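Local coordinates for ABC transporter sugar binding protein (Xanthomonas axonopodis pv. citri, PDB 3UOR) that probably binds maltose or a related sugar in the periplasm and hands it to an ABC transporter for uptake, at residues 200-205 / 369-374; 195-200 / 383-388; 142-147 / 363-368. All coordinates share one frame; numbering follows the deposited sequence.

In the fold
All three contacts tie the chain's later part, from helix 359-364 onward, back to elements far earlier in sequence. Contacts 1 and 2 share helix 195-202: contact 1 takes its C-terminal end, where a lysine reaches a backbone carbonyl in a partly buried setting, and contact 2 its body, crossed by helix 377-394 in a buried, largely methyl-and-amide interface. Contact 3, also buried and nearest the centre of the chain, fixes the end of helix 359-364 to strand 134-150 with a glutamine that donates twice. Segment 363-368 runs directly into 369-374, and Thr371 CG2 packs on Leu198 CD2 at 3.9 Å, linking contacts 1 and 2.

Contact 1: residues 200-205 / 369-374; sequences FALQQD and KATPKV
A lysine-to-carbonyl contact joins the C-terminal end of helix 195-202 to the connection between helices 359-364 and 377-394: Lys369 reaches across to Leu202. Its ammonium nitrogen NZ donates to Leu202 O at 3.0 Å, approaching at a C=O...N angle of 158° and tilted 18° from the carbonyl plane. Lys369 NZ also lies 3.1 Å from Gln204 O. Beyond CG the lysine chain is extended, and this full length carries NZ to the C-terminal end of the helix; on the way its CD passes 3.3 Å from Leu202 O. A positive charge here would probably be favourable, since the C-terminal end of a helix dipole is partly negative, and the carboxylate of Asp205 is nearby without touching. As in periplasmic solute-binding proteins generally, the fold is expected to consist of two alpha/beta lobes that enclose the sugar site; within it, 369-374 is part of the connection between helices 359-364 and 377-394. On the helix side, Leu202 turns its branched end to the loop: CD1 lies 3.9 Å from Lys369 O and 4.3 Å from Thr371 CG2. Thr371 and Pro372 in turn pack on Trp377 at the start of the next helix. The Gln204 side chain folds back on the helix, its NE2 donating to Phe200 O at 2.9 Å in a nearly straight bond, while Gln203 OE1 accepts a hydrogen bond from Trp166 NE1.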
loop_
_atom_site.group_PDB
_atom_site.type_symbol
_atom_site.label_atom_id
_atom_site.label_comp_id
_atom_site.label_asym_id
_atom_site.label_seq_id
_atom_site.Cartn_x
_atom_site.Cartn_y
_atom_site.Cartn_z
ATOM N N PHE A 200 -6.084 8.272 -5.739
ATOM C CA PHE A 200 -6.391 9.312 -6.722
ATOM C C PHE A 200 -5.709 10.636 -6.397
ATOM O O PHE A 200 -5.393 11.404 -7.302
ATOM C CB PHE A 200 -7.916 9.492 -6.886
ATOM C CG PHE A 200 -8.589 8.289 -7.457
ATOM C CD1 PHE A 200 -8.126 7.727 -8.653
ATOM C CD2 PHE A 200 -9.643 7.680 -6.798
ATOM C CE1 PHE A 200 -8.723 6.603 -9.195
ATOM C CE2 PHE A 200 -10.253 6.538 -7.344
ATOM C CZ PHE A 200 -9.786 6.005 -8.547
ATOM N N ALA A 201 -5.495 10.910 -5.109
ATOM C CA ALA A 201 -4.817 12.145 -4.697
ATOM C C ALA A 201 -3.321 12.069 -4.983
ATOM O O ALA A 201 -2.691 13.072 -5.364
ATOM C CB ALA A 201 -5.065 12.423 -3.212
ATOM N N LEU A 202 -2.750 10.877 -4.809
ATOM C CA LEU A 202 -1.349 10.652 -5.173
ATOM C C LEU A 202 -1.081 10.801 -6.673
ATOM O O LEU A 202 0.059 10.962 -7.063
ATOM C CB LEU A 202 -0.866 9.280 -4.707
ATOM C CG LEU A 202 -0.761 9.142 -3.204
ATOM C CD1 LEU A 202 -0.446 7.690 -2.835
ATOM C CD2 LEU A 202 0.306 10.067 -2.741
ATOM N N GLN A 203 -2.118 10.737 -7.514
ATOM C CA GLN A 203 -1.912 10.916 -8.963
ATOM C C GLN A 203 -1.762 12.381 -9.392
ATOM O O GLN A 203 -1.674 12.658 -10.578
ATOM C CB GLN A 203 -3.039 10.254 -9.772
ATOM C CG GLN A 203 -3.173 8.760 -9.517
ATOM C CD GLN A 203 -4.344 8.184 -10.237
ATOM O OE1 GLN A 203 -5.298 8.899 -10.568
ATOM N NE2 GLN A 203 -4.293 6.885 -10.499
ATOM N N GLN A 204 -1.728 13.309 -8.436
ATOM C CA GLN A 204 -1.690 14.737 -8.762
ATOM C C GLN A 204 -0.268 15.238 -8.612
ATOM O O GLN A 204 0.511 14.643 -7.896
ATOM C CB GLN A 204 -2.616 15.533 -7.826
ATOM C CG GLN A 204 -4.069 14.988 -7.733
ATOM C CD GLN A 204 -4.689 14.723 -9.106
ATOM O OE1 GLN A 204 -4.656 15.584 -9.987
ATOM N NE2 GLN A 204 -5.250 13.521 -9.292
ATOM N N ASP A 205 0.049 16.363 -9.239
ATOM C CA ASP A 205 1.409 16.888 -9.241
ATOM C C ASP A 205 1.805 17.531 -7.941
ATOM O O ASP A 205 2.995 17.664 -7.647
ATOM C CB ASP A 205 1.571 17.928 -10.341
ATOM C CG ASP A 205 1.673 17.304 -11.703
ATOM O OD1 ASP A 205 2.204 16.172 -11.780
ATOM O OD2 ASP A 205 1.218 17.934 -12.684
ATOM N N LYS A 369 3.819 6.045 -5.542
ATOM C CA LYS A 369 4.464 7.207 -4.913
ATOM C C LYS A 369 4.347 7.076 -3.414
ATOM O O LYS A 369 3.281 6.693 -2.924
ATOM C CB LYS A 369 3.744 8.527 -5.273
ATOM C CG LYS A 369 3.996 9.131 -6.646
ATOM C CD LYS A 369 3.265 10.502 -6.766
ATOM C CE LYS A 369 3.199 11.008 -8.225
ATOM N NZ LYS A 369 2.330 12.231 -8.456
ATOM N N ALA A 370 5.404 7.463 -2.692
ATOM C CA ALA A 370 5.377 7.483 -1.234
ATOM C C ALA A 370 4.489 8.624 -0.718
ATOM O O ALA A 370 4.423 9.695 -1.324
ATOM C CB ALA A 370 6.788 7.624 -0.682
ATOM N N THR A 371 3.798 8.385 0.392
ATOM C CA THR A 371 3.018 9.437 1.071
ATOM C C THR A 371 3.990 10.294 1.872
ATOM O O THR A 371 5.107 9.840 2.161
ATOM C CB THR A 371 1.987 8.809 2.020
ATOM O OG1 THR A 371 2.548 7.622 2.611
ATOM C CG2 THR A 371 0.746 8.414 1.263
ATOM N N PRO A 372 3.587 11.530 2.246
ATOM C CA PRO A 372 4.514 12.403 2.977
ATOM C C PRO A 372 5.071 11.695 4.205
ATOM O O PRO A 372 4.325 11.015 4.871
ATOM C CB PRO A 372 3.635 13.600 3.355
ATOM C CG PRO A 372 2.648 13.663 2.228
ATOM C CD PRO A 372 2.323 12.226 1.935
ATOM N N LYS A 373 6.368 11.815 4.469
ATOM C CA LYS A 373 6.996 11.004 5.508
ATOM C C LYS A 373 6.974 11.668 6.879
ATOM O O LYS A 373 8.023 11.934 7.464
ATOM C CB LYS A 373 8.435 10.638 5.138
ATOM C CG LYS A 373 8.563 9.582 4.061
ATOM C CD LYS A 373 9.082 10.238 2.805
ATOM C CE LYS A 373 9.775 9.253 1.896
ATOM N NZ LYS A 373 11.071 9.855 1.492
ATOM N N VAL A 374 5.773 11.919 7.384
ATOM C CA VAL A 374 5.608 12.436 8.736
ATOM C C VAL A 374 4.991 11.391 9.644
ATOM O O VAL A 374 4.127 10.603 9.260
ATOM C CB VAL A 374 4.756 13.700 8.759
ATOM C CG1 VAL A 374 5.430 14.783 7.929
ATOM C CG2 VAL A 374 3.341 13.410 8.228
#

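Contact 2: residues 195-200 / 383-388; sequences EQQLSF and EMRLVT
Met384 lays its terminal methyl against the flank of helix 195-202, with CE 4.1 Å from Leu198 CB and 4.2 Å from Gln197 CB. The chain leaves its own helix stretched out, CG opposite the backbone N (chi1 165°), and bends only at the last torsion, chi3 78°, which brings the methyl rather than the sulfur nearest to the other helix. Helices 195-200 and 383-388 cross almost at right angles, at 101°, with their axes 10.2 Å apart at closest approach, so the overlap is short and a few residues on each side carry it. Gln197 points at the second helix and is the larger partner on its side: its bent side chain fits between Arg385 and Thr388, its amide end against CB and CG at the aliphatic start of the arginine. The guanidinium of Arg385 is directed away, and its NE makes a weak hydrogen bond with Gln382 OE1 on the same helix. Which way round the Gln197 amide sits is doubtful. On the far helix Thr388 turns toward Gln197, so that the amide end of Gln197 lies near Thr388 OG1; the threonine side chain also packs on Leu227. Helix 221-235 touches both partners, through Tyr230 on Gln197 and Phe223 on Met384. The grip at this crossing is therefore mostly van der Waals, and any polar link at Thr388 would depend on the unsettled orientation of the Gln197 amide.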
loop_
_atom_site.group_PDB
_atom_site.type_symbol
_atom_site.label_atom_id
_atom_site.label_comp_id
_atom_site.label_asym_id
_atom_site.label_seq_id
_atom_site.Cartn_x
_atom_site.Cartn_y
_atom_site.Cartn_z
ATOM N N GLU A 195 -7.884 4.270 1.184
ATOM C CA GLU A 195 -6.877 4.004 0.151
ATOM C C GLU A 195 -7.292 4.465 -1.243
ATOM O O GLU A 195 -6.450 4.892 -2.045
ATOM C CB GLU A 195 -6.452 2.522 0.147
ATOM C CG GLU A 195 -5.589 2.113 1.340
ATOM C CD GLU A 195 -6.403 1.708 2.578
ATOM O OE1 GLU A 195 -7.629 1.912 2.592
ATOM O OE2 GLU A 195 -5.815 1.188 3.547
ATOM N N GLN A 196 -8.589 4.405 -1.533
ATOM C CA GLN A 196 -9.069 4.808 -2.854
ATOM C C GLN A 196 -8.881 6.321 -3.088
ATOM O O GLN A 196 -8.277 6.718 -4.083
ATOM C CB GLN A 196 -10.535 4.419 -3.035
ATOM C CG GLN A 196 -10.801 2.915 -2.951
ATOM C CD GLN A 196 -10.989 2.444 -1.534
ATOM O OE1 GLN A 196 -10.752 3.192 -0.589
ATOM N NE2 GLN A 196 -11.428 1.202 -1.373
ATOM N N GLN A 197 -9.373 7.158 -2.169
ATOM C CA GLN A 197 -9.230 8.617 -2.283
ATOM C C GLN A 197 -7.765 8.926 -2.319
ATOM O O GLN A 197 -7.310 9.767 -3.095
ATOM C CB GLN A 197 -9.799 9.372 -1.046
ATOM C CG GLN A 197 -11.193 8.988 -0.659
ATOM C CD GLN A 197 -11.241 7.781 0.274
ATOM O OE1 GLN A 197 -10.998 6.630 -0.150
ATOM N NE2 GLN A 197 -11.573 8.037 1.559
ATOM N N LEU A 198 -7.023 8.283 -1.421
ATOM C CA LEU A 198 -5.586 8.536 -1.348
ATOM C C LEU A 198 -4.898 8.214 -2.691
ATOM O O LEU A 198 -4.074 8.997 -3.170
ATOM C CB LEU A 198 -4.949 7.758 -0.196
ATOM C CG LEU A 198 -3.425 7.853 -0.122
ATOM C CD1 LEU A 198 -3.012 9.303 0.067
ATOM C CD2 LEU A 198 -2.899 7.011 1.041
ATOM N N SER A 199 -5.245 7.078 -3.296
ATOM C CA SER A 199 -4.644 6.687 -4.584
ATOM C C SER A 199 -4.845 7.799 -5.602
ATOM O O SER A 199 -3.895 8.236 -6.241
ATOM C CB SER A 199 -5.266 5.389 -5.124
ATOM O OG SER A 199 -5.011 4.320 -4.231
ATOM N N PHE A 200 -6.084 8.272 -5.739
ATOM C CA PHE A 200 -6.391 9.312 -6.722
ATOM C C PHE A 200 -5.709 10.636 -6.397
ATOM O O PHE A 200 -5.393 11.404 -7.302
ATOM C CB PHE A 200 -7.916 9.492 -6.886
ATOM C CG PHE A 200 -8.589 8.289 -7.457
ATOM C CD1 PHE A 200 -8.126 7.727 -8.653
ATOM C CD2 PHE A 200 -9.643 7.680 -6.798
ATOM C CE1 PHE A 200 -8.723 6.603 -9.195
ATOM C CE2 PHE A 200 -10.253 6.538 -7.344
ATOM C CZ PHE A 200 -9.786 6.005 -8.547
ATOM N N GLU A 383 -8.425 11.460 9.306
ATOM C CA GLU A 383 -9.246 12.671 9.162
ATOM C C GLU A 383 -9.745 12.803 7.722
ATOM O O GLU A 383 -10.909 13.102 7.496
ATOM C CB GLU A 383 -8.475 13.934 9.538
ATOM C CG GLU A 383 -8.049 13.982 11.001
ATOM C CD GLU A 383 -9.247 14.028 11.936
ATOM O OE1 GLU A 383 -10.262 14.652 11.565
ATOM O OE2 GLU A 383 -9.165 13.435 13.020
ATOM N N MET A 384 -8.871 12.546 6.750
ATOM C CA MET A 384 -9.242 12.746 5.363
ATOM C C MET A 384 -10.461 11.895 5.070
ATOM O O MET A 384 -11.399 12.340 4.432
ATOM C CB MET A 384 -8.115 12.336 4.409
ATOM C CG MET A 384 -8.580 12.187 2.944
ATOM S SD MET A 384 -7.263 11.534 1.920
ATOM C CE MET A 384 -7.378 9.811 2.392
ATOM N N ARG A 385 -10.434 10.658 5.529
ATOM C CA ARG A 385 -11.490 9.728 5.202
ATOM C C ARG A 385 -12.809 10.112 5.906
ATOM O O ARG A 385 -13.900 9.920 5.356
ATOM C CB ARG A 385 -11.062 8.337 5.629
ATOM C CG ARG A 385 -12.110 7.319 5.398
ATOM C CD ARG A 385 -11.816 6.084 6.187
ATOM N NE ARG A 385 -12.064 6.225 7.619
ATOM C CZ ARG A 385 -13.248 6.511 8.147
ATOM N NH1 ARG A 385 -14.304 6.750 7.362
ATOM N NH2 ARG A 385 -13.367 6.581 9.465
ATOM N N LEU A 386 -12.712 10.652 7.118
ATOM C CA LEU A 386 -13.918 11.048 7.847
ATOM C C LEU A 386 -14.612 12.167 7.106
ATOM O O LEU A 386 -15.830 12.203 7.005
ATOM C CB LEU A 386 -13.593 11.526 9.264
ATOM C CG LEU A 386 -13.196 10.434 10.255
ATOM C CD1 LEU A 386 -12.909 11.032 11.633
ATOM C CD2 LEU A 386 -14.292 9.386 10.341
ATOM N N VAL A 387 -13.821 13.094 6.598
ATOM C CA VAL A 387 -14.353 14.239 5.877
ATOM C C VAL A 387 -14.949 13.803 4.556
ATOM O O VAL A 387 -16.015 14.265 4.174
ATOM C CB VAL A 387 -13.273 15.284 5.629
ATOM C CG1 VAL A 387 -13.687 16.197 4.529
ATOM C CG2 VAL A 387 -13.027 16.073 6.900
ATOM N N THR A 388 -14.283 12.892 3.854
ATOM C CA THR A 388 -14.782 12.520 2.530
ATOM C C THR A 388 -16.090 11.730 2.626
ATOM O O THR A 388 -16.970 11.874 1.785
ATOM C CB THR A 388 -13.735 11.739 1.698
ATOM O OG1 THR A 388 -13.400 10.522 2.380
ATOM C CG2 THR A 388 -12.482 12.570 1.530
#

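Contact 3: residues 142-147 / 363-368; sequences VDTRLL and DQLERV
Gln364 plants its amide nitrogen between two acceptors of the strand, Thr144 OG1 and Arg145 O. The bond from Gln364 NE2 to Arg145 O is 2.9 Å long and nearly straight at nitrogen (171°), though the donor stands above the carbonyl plane of Arg145. That from Gln364 NE2 to Thr144 OG1, also 2.9 Å, is more bent at 144°. Both acceptors lie close to the amide plane, so the two N-H groups are spent together and the amide's rotation is largely fixed; the carbonyl end is held as well, Gln364 OE1 accepting from Leu289 N. An extended chain, with CG opposite the backbone N (chi1 -176°), lets the glutamine span from the end of helix 359-364 to the break in strand 134-150. Thr144 OG1 has a second partner in Ile299 O, which places the hydroxyl for the amide. Outside this polar centre, Leu146 CB lies 3.4 Å from Gln364 OE1, and Val368 CG1 sits 3.5 Å from Thr144 OG1. Farther along, Val142 CG1 and Leu365 CD2 meet at 3.5 Å, tight for two methyls, as the two side chains run antiparallel past one another; Thr144 CG2 touches the same leucine methyl. On the strand's other side Arg145 grips Asp143 side-on through NE and NH2. Strand 134-150 belongs to the large mixed sheet, where it pairs with several other strands. With backbone and hydroxyl oxygens at a break in that strand met by one buried amide, the chemistry implies a firmly oriented seat for the end of helix 359-364 against the sheet.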
loop_
_atom_site.group_PDB
_atom_site.type_symbol
_atom_site.label_atom_id
_atom_site.label_comp_id
_atom_site.label_asym_id
_atom_site.label_seq_id
_atom_site.Cartn_x
_atom_site.Cartn_y
_atom_site.Cartn_z
ATOM N N VAL A 142 5.213 -5.150 -1.370
ATOM C CA VAL A 142 4.488 -3.927 -1.692
ATOM C C VAL A 142 2.989 -4.208 -1.709
ATOM O O VAL A 142 2.532 -5.227 -2.241
ATOM C CB VAL A 142 4.889 -3.379 -3.070
ATOM C CG1 VAL A 142 4.268 -2.007 -3.325
ATOM C CG2 VAL A 142 6.390 -3.284 -3.175
ATOM N N ASP A 143 2.238 -3.306 -1.096
ATOM C CA ASP A 143 0.789 -3.330 -1.182
ATOM C C ASP A 143 0.393 -2.105 -1.986
ATOM O O ASP A 143 0.738 -0.986 -1.624
ATOM C CB ASP A 143 0.198 -3.277 0.222
ATOM C CG ASP A 143 -1.309 -3.054 0.224
ATOM O OD1 ASP A 143 -1.934 -3.032 -0.861
ATOM O OD2 ASP A 143 -1.865 -2.899 1.324
ATOM N N THR A 144 -0.292 -2.307 -3.102
ATOM C CA THR A 144 -0.871 -1.180 -3.820
ATOM C C THR A 144 -2.270 -1.584 -4.300
ATOM O O THR A 144 -2.581 -2.771 -4.345
ATOM C CB THR A 144 0.021 -0.729 -4.992
ATOM O OG1 THR A 144 -0.469 0.513 -5.523
ATOM C CG2 THR A 144 -0.003 -1.760 -6.089
ATOM N N ARG A 145 -3.109 -0.604 -4.640
ATOM C CA ARG A 145 -4.522 -0.859 -4.922
ATOM C C ARG A 145 -4.856 -0.529 -6.363
ATOM O O ARG A 145 -4.457 0.509 -6.870
ATOM C CB ARG A 145 -5.399 0.006 -3.991
ATOM C CG ARG A 145 -5.045 -0.150 -2.498
ATOM C CD ARG A 145 -5.109 -1.617 -2.093
ATOM N NE ARG A 145 -4.586 -1.840 -0.744
ATOM C CZ ARG A 145 -5.261 -1.574 0.374
ATOM N NH1 ARG A 145 -6.497 -1.073 0.307
ATOM N NH2 ARG A 145 -4.702 -1.806 1.560
ATOM N N LEU A 146 -5.584 -1.410 -7.032
ATOM C CA LEU A 146 -5.906 -1.183 -8.438
ATOM C C LEU A 146 -7.236 -1.881 -8.719
ATOM O O LEU A 146 -7.887 -2.360 -7.784
ATOM C CB LEU A 146 -4.753 -1.682 -9.345
ATOM C CG LEU A 146 -4.205 -3.099 -9.155
ATOM C CD1 LEU A 146 -5.322 -4.131 -9.256
ATOM C CD2 LEU A 146 -3.046 -3.443 -10.149
ATOM N N LEU A 147 -7.655 -1.960 -9.980
ATOM C CA LEU A 147 -8.993 -2.482 -10.285
ATOM C C LEU A 147 -9.058 -3.971 -10.576
ATOM O O LEU A 147 -8.455 -4.437 -11.522
ATOM C CB LEU A 147 -9.601 -1.741 -11.484
ATOM C CG LEU A 147 -9.639 -0.216 -11.395
ATOM C CD1 LEU A 147 -9.989 0.359 -12.756
ATOM C CD2 LEU A 147 -10.643 0.251 -10.342
ATOM N N ASP A 363 2.980 -3.694 -13.374
ATOM C CA ASP A 363 2.999 -2.443 -14.133
ATOM C C ASP A 363 2.789 -1.199 -13.234
ATOM O O ASP A 363 3.473 -0.168 -13.398
ATOM C CB ASP A 363 1.926 -2.479 -15.227
ATOM C CG ASP A 363 1.955 -1.251 -16.113
ATOM O OD1 ASP A 363 2.894 -1.100 -16.910
ATOM O OD2 ASP A 363 1.040 -0.430 -16.010
ATOM N N GLN A 364 1.842 -1.279 -12.302
ATOM C CA GLN A 364 1.508 -0.094 -11.471
ATOM C C GLN A 364 2.658 0.282 -10.537
ATOM O O GLN A 364 2.864 1.462 -10.223
ATOM C CB GLN A 364 0.235 -0.323 -10.644
ATOM C CG GLN A 364 -0.207 0.926 -9.841
ATOM C CD GLN A 364 -1.653 0.830 -9.382
ATOM O OE1 GLN A 364 -2.557 0.735 -10.197
ATOM N NE2 GLN A 364 -1.871 0.868 -8.069
ATOM N N LEU A 365 3.406 -0.732 -10.100
ATOM C CA LEU A 365 4.544 -0.529 -9.215
ATOM C C LEU A 365 5.553 0.445 -9.804
ATOM O O LEU A 365 6.313 1.073 -9.061
ATOM C CB LEU A 365 5.229 -1.853 -8.850
ATOM C CG LEU A 365 4.342 -2.726 -7.959
ATOM C CD1 LEU A 365 5.105 -3.938 -7.459
ATOM C CD2 LEU A 365 3.866 -1.916 -6.797
ATOM N N GLU A 366 5.550 0.605 -11.126
ATOM C CA GLU A 366 6.504 1.543 -11.736
ATOM C C GLU A 366 6.114 2.974 -11.419
ATOM O O GLU A 366 6.915 3.880 -11.610
ATOM C CB GLU A 366 6.558 1.380 -13.261
ATOM C CG GLU A 366 7.200 0.093 -13.748
ATOM C CD GLU A 366 8.709 0.048 -13.518
ATOM O OE1 GLU A 366 9.292 1.077 -13.098
ATOM O OE2 GLU A 366 9.312 -1.030 -13.757
ATOM N N ARG A 367 4.879 3.177 -10.949
ATOM C CA ARG A 367 4.346 4.521 -10.795
ATOM C C ARG A 367 3.940 4.885 -9.351
ATOM O O ARG A 367 3.599 6.043 -9.072
ATOM C CB ARG A 367 3.152 4.722 -11.755
ATOM C CG ARG A 367 3.532 4.634 -13.258
ATOM C CD ARG A 367 2.292 4.840 -14.156
ATOM N NE ARG A 367 1.301 3.772 -13.977
ATOM C CZ ARG A 367 1.342 2.610 -14.627
ATOM N NH1 ARG A 367 2.328 2.375 -15.498
ATOM N NH2 ARG A 367 0.409 1.683 -14.418
ATOM N N VAL A 368 3.979 3.913 -8.437
ATOM C CA VAL A 368 3.547 4.176 -7.068
ATOM C C VAL A 368 4.412 5.267 -6.449
ATOM O O VAL A 368 5.575 5.413 -6.809
ATOM C CB VAL A 368 3.517 2.902 -6.186
ATOM C CG1 VAL A 368 2.487 1.924 -6.725
ATOM C CG2 VAL A 368 4.894 2.279 -6.113
#